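Local coordinates for putative HMP/thiamine permease protein YkoE (PDB 5EDL) that serves as the membrane-embedded, thiamine-binding S component of an energy-coupling factor transporter that probably imports thiamine or its hydroxymethylpyrimidine moiety, at residues 88-101 with 116-129. Sequence-based numbering, arbitrary orientation.
With VIB (3-(4-amino-2-methyl-pyrimidin-5-ylmethyl)-5-(2-hydroxy-ethyl)-4-methyl-thiazol-3-ium), chain B; MPG ([(Z)-octadec-9-enyl] (2R)-2,3-bis(oxidanyl)propanoate), chain C; MPG ([(Z)-octadec-9-enyl] (2R)-2,3-bis(oxidanyl)propanoate), chain D.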
loop_
_atom_site.group_PDB
_atom_site.type_symbol
_atom_site.label_atom_id
_atom_site.label_comp_id
_atom_site.label_asym_id
_atom_site.label_seq_id
_atom_site.Cartn_x
_atom_site.Cartn_y
_atom_site.Cartn_z
ATOM N N VAL A 88 2.911 11.446 -9.247
ATOM C CA VAL A 88 4.150 10.821 -9.690
ATOM C C VAL A 88 4.690 9.857 -8.631
ATOM O O VAL A 88 5.032 8.712 -8.937
ATOM C CB VAL A 88 5.248 11.854 -10.012
ATOM C CG1 VAL A 88 6.472 11.142 -10.590
ATOM C CG2 VAL A 88 4.732 12.939 -10.975
ATOM N N ILE A 89 4.770 10.300 -7.378
ATOM C CA ILE A 89 5.304 9.391 -6.368
ATOM C C ILE A 89 4.331 8.230 -6.172
ATOM O O ILE A 89 4.738 7.109 -5.856
ATOM C CB ILE A 89 5.611 10.098 -5.013
ATOM C CG1 ILE A 89 6.692 9.298 -4.252
ATOM C CG2 ILE A 89 4.334 10.314 -4.197
ATOM C CD1 ILE A 89 7.270 9.975 -3.007
ATOM N N GLY A 90 3.047 8.486 -6.407
ATOM C CA GLY A 90 2.050 7.425 -6.357
ATOM C C GLY A 90 2.313 6.365 -7.418
ATOM O O GLY A 90 2.313 5.169 -7.126
ATOM N N ILE A 91 2.545 6.806 -8.651
ATOM C CA ILE A 91 2.895 5.901 -9.740
ATOM C C ILE A 91 4.158 5.113 -9.362
ATOM O O ILE A 91 4.181 3.889 -9.466
ATOM C CB ILE A 91 3.118 6.658 -11.069
ATOM C CG1 ILE A 91 1.793 7.260 -11.582
ATOM C CG2 ILE A 91 3.765 5.743 -12.119
ATOM C CD1 ILE A 91 1.979 8.304 -12.684
ATOM N N VAL A 92 5.185 5.812 -8.884
ATOM C CA VAL A 92 6.443 5.156 -8.509
ATOM C C VAL A 92 6.225 4.105 -7.406
ATOM O O VAL A 92 6.702 2.984 -7.503
ATOM C CB VAL A 92 7.502 6.204 -8.052
ATOM C CG1 VAL A 92 8.696 5.528 -7.390
ATOM C CG2 VAL A 92 7.957 7.052 -9.236
ATOM N N GLN A 93 5.490 4.473 -6.367
ATOM C CA GLN A 93 5.191 3.548 -5.282
ATOM C C GLN A 93 4.385 2.341 -5.776
ATOM O O GLN A 93 4.674 1.227 -5.375
ATOM C CB GLN A 93 4.464 4.280 -4.145
ATOM C CG GLN A 93 5.427 5.239 -3.423
ATOM C CD GLN A 93 4.766 6.346 -2.607
ATOM O OE1 GLN A 93 5.463 7.171 -2.003
ATOM N NE2 GLN A 93 3.446 6.387 -2.600
ATOM N N GLY A 94 3.419 2.569 -6.661
ATOM C CA GLY A 94 2.616 1.490 -7.222
ATOM C C GLY A 94 3.447 0.497 -8.036
ATOM O O GLY A 94 3.211 -0.713 -7.980
ATOM N N LEU A 95 4.420 1.012 -8.787
ATOM C CA LEU A 95 5.331 0.186 -9.582
ATOM C C LEU A 95 6.241 -0.639 -8.692
ATOM O O LEU A 95 6.531 -1.805 -8.990
ATOM C CB LEU A 95 6.190 1.057 -10.511
ATOM C CG LEU A 95 5.451 1.773 -11.652
ATOM C CD1 LEU A 95 6.365 2.813 -12.306
ATOM C CD2 LEU A 95 4.928 0.784 -12.700
ATOM N N GLY A 96 6.715 -0.015 -7.613
ATOM C CA GLY A 96 7.536 -0.706 -6.628
ATOM C C GLY A 96 6.831 -1.889 -5.971
ATOM O O GLY A 96 7.425 -2.967 -5.795
ATOM N N ALA A 97 5.571 -1.693 -5.595
ATOM C CA ALA A 97 4.759 -2.788 -5.032
ATOM C C ALA A 97 4.409 -3.835 -6.098
ATOM O O ALA A 97 4.535 -5.034 -5.869
ATOM C CB ALA A 97 3.503 -2.232 -4.406
ATOM N N GLU A 98 3.977 -3.368 -7.260
ATOM C CA GLU A 98 3.592 -4.252 -8.349
ATOM C C GLU A 98 4.754 -5.157 -8.768
ATOM O O GLU A 98 4.536 -6.302 -9.135
ATOM C CB GLU A 98 3.103 -3.440 -9.548
ATOM C CG GLU A 98 2.437 -4.276 -10.643
ATOM C CD GLU A 98 1.049 -4.767 -10.245
ATOM O OE1 GLU A 98 0.227 -3.956 -9.770
ATOM O OE2 GLU A 98 0.786 -5.972 -10.409
ATOM N N ALA A 99 5.981 -4.637 -8.725
ATOM C CA ALA A 99 7.148 -5.418 -9.135
ATOM C C ALA A 99 7.294 -6.706 -8.301
ATOM O O ALA A 99 7.733 -7.734 -8.803
ATOM C CB ALA A 99 8.418 -4.567 -9.037
ATOM N N VAL A 100 6.933 -6.634 -7.029
ATOM C CA VAL A 100 7.028 -7.798 -6.143
ATOM C C VAL A 100 5.936 -8.831 -6.490
ATOM O O VAL A 100 6.169 -10.043 -6.431
ATOM C CB VAL A 100 6.931 -7.366 -4.660
ATOM C CG1 VAL A 100 6.605 -8.551 -3.747
ATOM C CG2 VAL A 100 8.221 -6.673 -4.226
ATOM N N PHE A 101 4.747 -8.357 -6.864
ATOM C CA PHE A 101 3.684 -9.293 -7.256
ATOM C C PHE A 101 3.987 -9.846 -8.633
ATOM O O PHE A 101 3.737 -11.016 -8.893
ATOM C CB PHE A 101 2.303 -8.624 -7.194
ATOM C CG PHE A 101 1.893 -8.257 -5.796
ATOM C CD1 PHE A 101 1.573 -9.249 -4.877
ATOM C CD2 PHE A 101 1.869 -6.935 -5.381
ATOM C CE1 PHE A 101 1.220 -8.930 -3.582
ATOM C CE2 PHE A 101 1.506 -6.606 -4.083
ATOM C CZ PHE A 101 1.191 -7.600 -3.181
ATOM N N LEU A 116 7.315 -7.574 1.612
ATOM C CA LEU A 116 8.219 -7.260 0.509
ATOM C C LEU A 116 7.628 -6.231 -0.454
ATOM O O LEU A 116 8.331 -5.379 -0.966
ATOM C CB LEU A 116 8.560 -8.522 -0.276
ATOM C CG LEU A 116 10.010 -8.907 -0.517
ATOM C CD1 LEU A 116 10.922 -8.501 0.634
ATOM C CD2 LEU A 116 10.079 -10.415 -0.766
ATOM N N ALA A 117 6.344 -6.366 -0.736
ATOM C CA ALA A 117 5.662 -5.446 -1.632
ATOM C C ALA A 117 5.693 -4.026 -1.041
ATOM O O ALA A 117 6.016 -3.064 -1.740
ATOM C CB ALA A 117 4.224 -5.917 -1.874
ATOM N N GLY A 118 5.360 -3.918 0.247
ATOM C CA GLY A 118 5.513 -2.679 0.992
ATOM C C GLY A 118 6.922 -2.113 0.860
ATOM O O GLY A 118 7.095 -0.924 0.566
ATOM N N MET A 119 7.925 -2.967 1.057
ATOM C CA MET A 119 9.329 -2.558 0.952
ATOM C C MET A 119 9.716 -2.140 -0.469
ATOM O O MET A 119 10.591 -1.286 -0.654
ATOM C CB MET A 119 10.239 -3.688 1.433
ATOM C CG MET A 119 10.121 -3.935 2.936
ATOM S SD MET A 119 10.840 -5.491 3.519
ATOM C CE MET A 119 12.527 -5.288 2.960
ATOM N N GLY A 120 9.070 -2.744 -1.464
ATOM C CA GLY A 120 9.272 -2.349 -2.849
ATOM C C GLY A 120 8.866 -0.895 -3.041
ATOM O O GLY A 120 9.560 -0.123 -3.704
ATOM N N SER A 121 7.743 -0.514 -2.444
ATOM C CA SER A 121 7.303 0.873 -2.514
ATOM C C SER A 121 8.280 1.776 -1.754
ATOM O O SER A 121 8.562 2.879 -2.190
ATOM C CB SER A 121 5.887 1.040 -1.950
ATOM O OG SER A 121 4.928 0.380 -2.762
ATOM N N SER A 122 8.773 1.290 -0.618
ATOM C CA SER A 122 9.756 2.020 0.169
ATOM C C SER A 122 10.984 2.358 -0.687
ATOM O O SER A 122 11.426 3.501 -0.730
ATOM C CB SER A 122 10.179 1.211 1.395
ATOM O OG SER A 122 9.099 1.027 2.286
ATOM N N VAL A 123 11.520 1.356 -1.371
ATOM C CA VAL A 123 12.693 1.546 -2.204
ATOM C C VAL A 123 12.420 2.493 -3.381
ATOM O O VAL A 123 13.216 3.409 -3.652
ATOM C CB VAL A 123 13.215 0.198 -2.738
ATOM C CG1 VAL A 123 14.295 0.419 -3.786
ATOM C CG2 VAL A 123 13.745 -0.663 -1.593
ATOM N N ALA A 124 11.309 2.274 -4.080
ATOM C CA ALA A 124 10.965 3.093 -5.243
ATOM C C ALA A 124 10.764 4.571 -4.861
ATOM O O ALA A 124 11.211 5.470 -5.574
ATOM C CB ALA A 124 9.716 2.553 -5.921
ATOM N N SER A 125 10.075 4.809 -3.747
ATOM C CA SER A 125 9.835 6.170 -3.310
ATOM C C SER A 125 11.146 6.791 -2.851
ATOM O O SER A 125 11.330 7.983 -2.991
ATOM C CB SER A 125 8.779 6.236 -2.194
ATOM O OG SER A 125 9.178 5.498 -1.055
ATOM N N PHE A 126 12.061 5.988 -2.314
ATOM C CA PHE A 126 13.341 6.550 -1.870
ATOM C C PHE A 126 14.153 7.016 -3.090
ATOM O O PHE A 126 14.765 8.082 -3.079
ATOM C CB PHE A 126 14.126 5.536 -1.030
ATOM C CG PHE A 126 14.984 6.167 0.026
ATOM C CD1 PHE A 126 14.461 6.470 1.277
ATOM C CD2 PHE A 126 16.307 6.482 -0.233
ATOM C CE1 PHE A 126 15.244 7.053 2.250
ATOM C CE2 PHE A 126 17.100 7.077 0.745
ATOM C CZ PHE A 126 16.568 7.359 1.987
ATOM N N ILE A 127 14.120 6.224 -4.156
ATOM C CA ILE A 127 14.745 6.629 -5.408
ATOM C C ILE A 127 14.157 7.950 -5.894
ATOM O O ILE A 127 14.904 8.880 -6.230
ATOM C CB ILE A 127 14.561 5.563 -6.498
ATOM C CG1 ILE A 127 15.338 4.296 -6.123
ATOM C CG2 ILE A 127 14.984 6.129 -7.852
ATOM C CD1 ILE A 127 15.114 3.131 -7.077
ATOM N N TYR A 128 12.824 8.025 -5.912
ATOM C CA TYR A 128 12.120 9.242 -6.299
ATOM C C TYR A 128 12.617 10.454 -5.491
ATOM O O TYR A 128 12.906 11.512 -6.054
ATOM C CB TYR A 128 10.606 9.072 -6.110
ATOM C CG TYR A 128 9.805 10.349 -6.277
ATOM C CD1 TYR A 128 9.581 11.201 -5.199
ATOM C CD2 TYR A 128 9.276 10.703 -7.505
ATOM C CE1 TYR A 128 8.848 12.380 -5.345
ATOM C CE2 TYR A 128 8.535 11.876 -7.663
ATOM C CZ TYR A 128 8.326 12.709 -6.576
ATOM O OH TYR A 128 7.601 13.874 -6.723
ATOM N N ASP A 129 12.725 10.282 -4.176
ATOM C CA ASP A 129 13.126 11.383 -3.305
ATOM C C ASP A 129 14.554 11.874 -3.549
ATOM O O ASP A 129 14.844 13.062 -3.392
ATOM C CB ASP A 129 12.966 10.972 -1.841
ATOM C CG ASP A 129 11.507 10.906 -1.414
ATOM O OD1 ASP A 129 10.651 11.572 -2.051
ATOM O OD2 ASP A 129 11.228 10.196 -0.433
HETATM C CM2 VIB B . 0.204 8.781 -2.364
HETATM N N4A VIB B . 4.619 9.181 -0.289
HETATM C CM4 VIB B . 6.204 12.430 2.917
HETATM O O1 VIB B . 9.391 11.650 0.875
HETATM C C7 VIB B . 9.415 12.915 0.244
HETATM C C6 VIB B . 8.397 13.798 0.923
HETATM C C2 VIB B . 4.998 12.686 -0.776
HETATM S S1 VIB B . 6.421 13.325 -0.915
HETATM C C5 VIB B . 7.025 13.296 0.513
HETATM C C4 VIB B . 6.077 12.680 1.410
HETATM N N3 VIB B . 4.793 12.302 0.591
HETATM C C7A VIB B . 3.633 11.693 1.235
HETATM C C4A VIB B . 3.271 9.679 -0.461
HETATM N N3A VIB B . 2.414 9.056 -1.272
HETATM C C2A VIB B . 1.150 9.541 -1.417
HETATM N N1A VIB B . 0.754 10.653 -0.720
HETATM C C6A VIB B . 1.612 11.298 0.111
HETATM C C5A VIB B . 2.881 10.791 0.239
HETATM C C2 MPG C . 9.727 -2.536 -12.008
HETATM C C3 MPG C . 8.958 -3.789 -12.365
HETATM C C4 MPG C . 7.474 -3.535 -12.206
HETATM C C5 MPG C . 6.990 -2.689 -13.359
HETATM C C6 MPG C . 5.812 -3.359 -14.022
HETATM C C7 MPG C . 4.606 -3.227 -13.125
HETATM C C8 MPG C . 3.346 -3.447 -13.932
HETATM C C9 MPG C . 3.080 -4.932 -14.030
HETATM C C10 MPG C . 1.926 -5.426 -14.534
HETATM C C11 MPG C . 0.815 -4.535 -15.042
HETATM C C12 MPG C . 0.450 -4.988 -16.439
HETATM C C13 MPG C . -0.176 -6.370 -16.399
HETATM C C14 MPG C . 0.765 -7.426 -16.941
HETATM C C15 MPG C . -0.020 -8.504 -17.656
HETATM C C16 MPG C . 0.457 -9.866 -17.207
HETATM C C17 MPG C . -0.441 -10.939 -17.778
HETATM C C18 MPG C . -0.397 -12.145 -16.867
HETATM O O1 MPG C . 11.845 -2.801 -10.953
HETATM C C1 MPG C . 11.206 -2.780 -12.208
HETATM C C2 MPG D . 11.728 9.152 -11.275
HETATM C C3 MPG D . 12.028 8.114 -10.210
HETATM C C4 MPG D . 12.069 6.742 -10.847
HETATM C C5 MPG D . 12.115 5.639 -9.807
HETATM C C6 MPG D . 11.925 4.315 -10.520
HETATM C C7 MPG D . 12.249 3.147 -9.606
HETATM C C8 MPG D . 10.979 2.479 -9.113
HETATM C C9 MPG D . 10.670 1.228 -9.910
HETATM C C10 MPG D . 10.862 0.006 -9.367
HETATM C C11 MPG D . 11.387 -0.140 -7.951
HETATM C C12 MPG D . 12.340 -1.315 -7.865
HETATM C C13 MPG D . 12.211 -1.980 -6.512
HETATM O O1 MPG D . 10.605 11.272 -11.253
HETATM C C1 MPG D . 11.639 10.523 -10.648
HETATM C CXD MPG D . 9.875 13.689 -11.588
HETATM O O2 MPG D . 9.024 13.454 -12.685
HETATM C C21 MPG D . 10.520 15.050 -11.746
HETATM O O3 MPG D . 9.577 16.065 -11.470
HETATM O O4 MPG D . 12.111 12.915 -11.677
HETATM C CX3 MPG D . 10.944 12.615 -11.517
#
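Helices 88-101 and 116-129 run roughly antiparallel, at 141°, their axes approaching to 6.8 Å, with Q93 beside S121 and A97 beside A117. The close approach is centred on G96 and G120, neither of which has a side chain to come between the backbones. G96 O, buried without a conventional hydrogen-bond partner, faces G120 CA at 3.5 Å; A97 CA sits equally near A117 O, a second CA-H...O contact. S121 OG donates to Q93 O (2.8 Å), standing 39° out of the carbonyl plane, while A97 N reaches the same oxygen from the opposite face. V92 CG1 packs on the A124 carbonyl and on A124 CB (3.5 Å). Toward one end, V100 lies over the A117 backbone and the F101 ring meets A117 CB. Toward the other, I89 CG1, roughly anti to the backbone N (chi1 -155°), lies over one face of the Y128 ring, offset toward its rim, and V88 CG1 touches Y128 CE2. The Q93 side chain passes S125 CB; its OE1 accepts from thiamine N4A and NE2 donates to N3A and E68. D129 OD2, salt-bridged to R150, takes the thiamine hydroxyl; OD1 bonds to S133. This transmembrane helix pair, close-packed through small residues, contributes I89, Q93 and D129 to the S component's thiamine pocket.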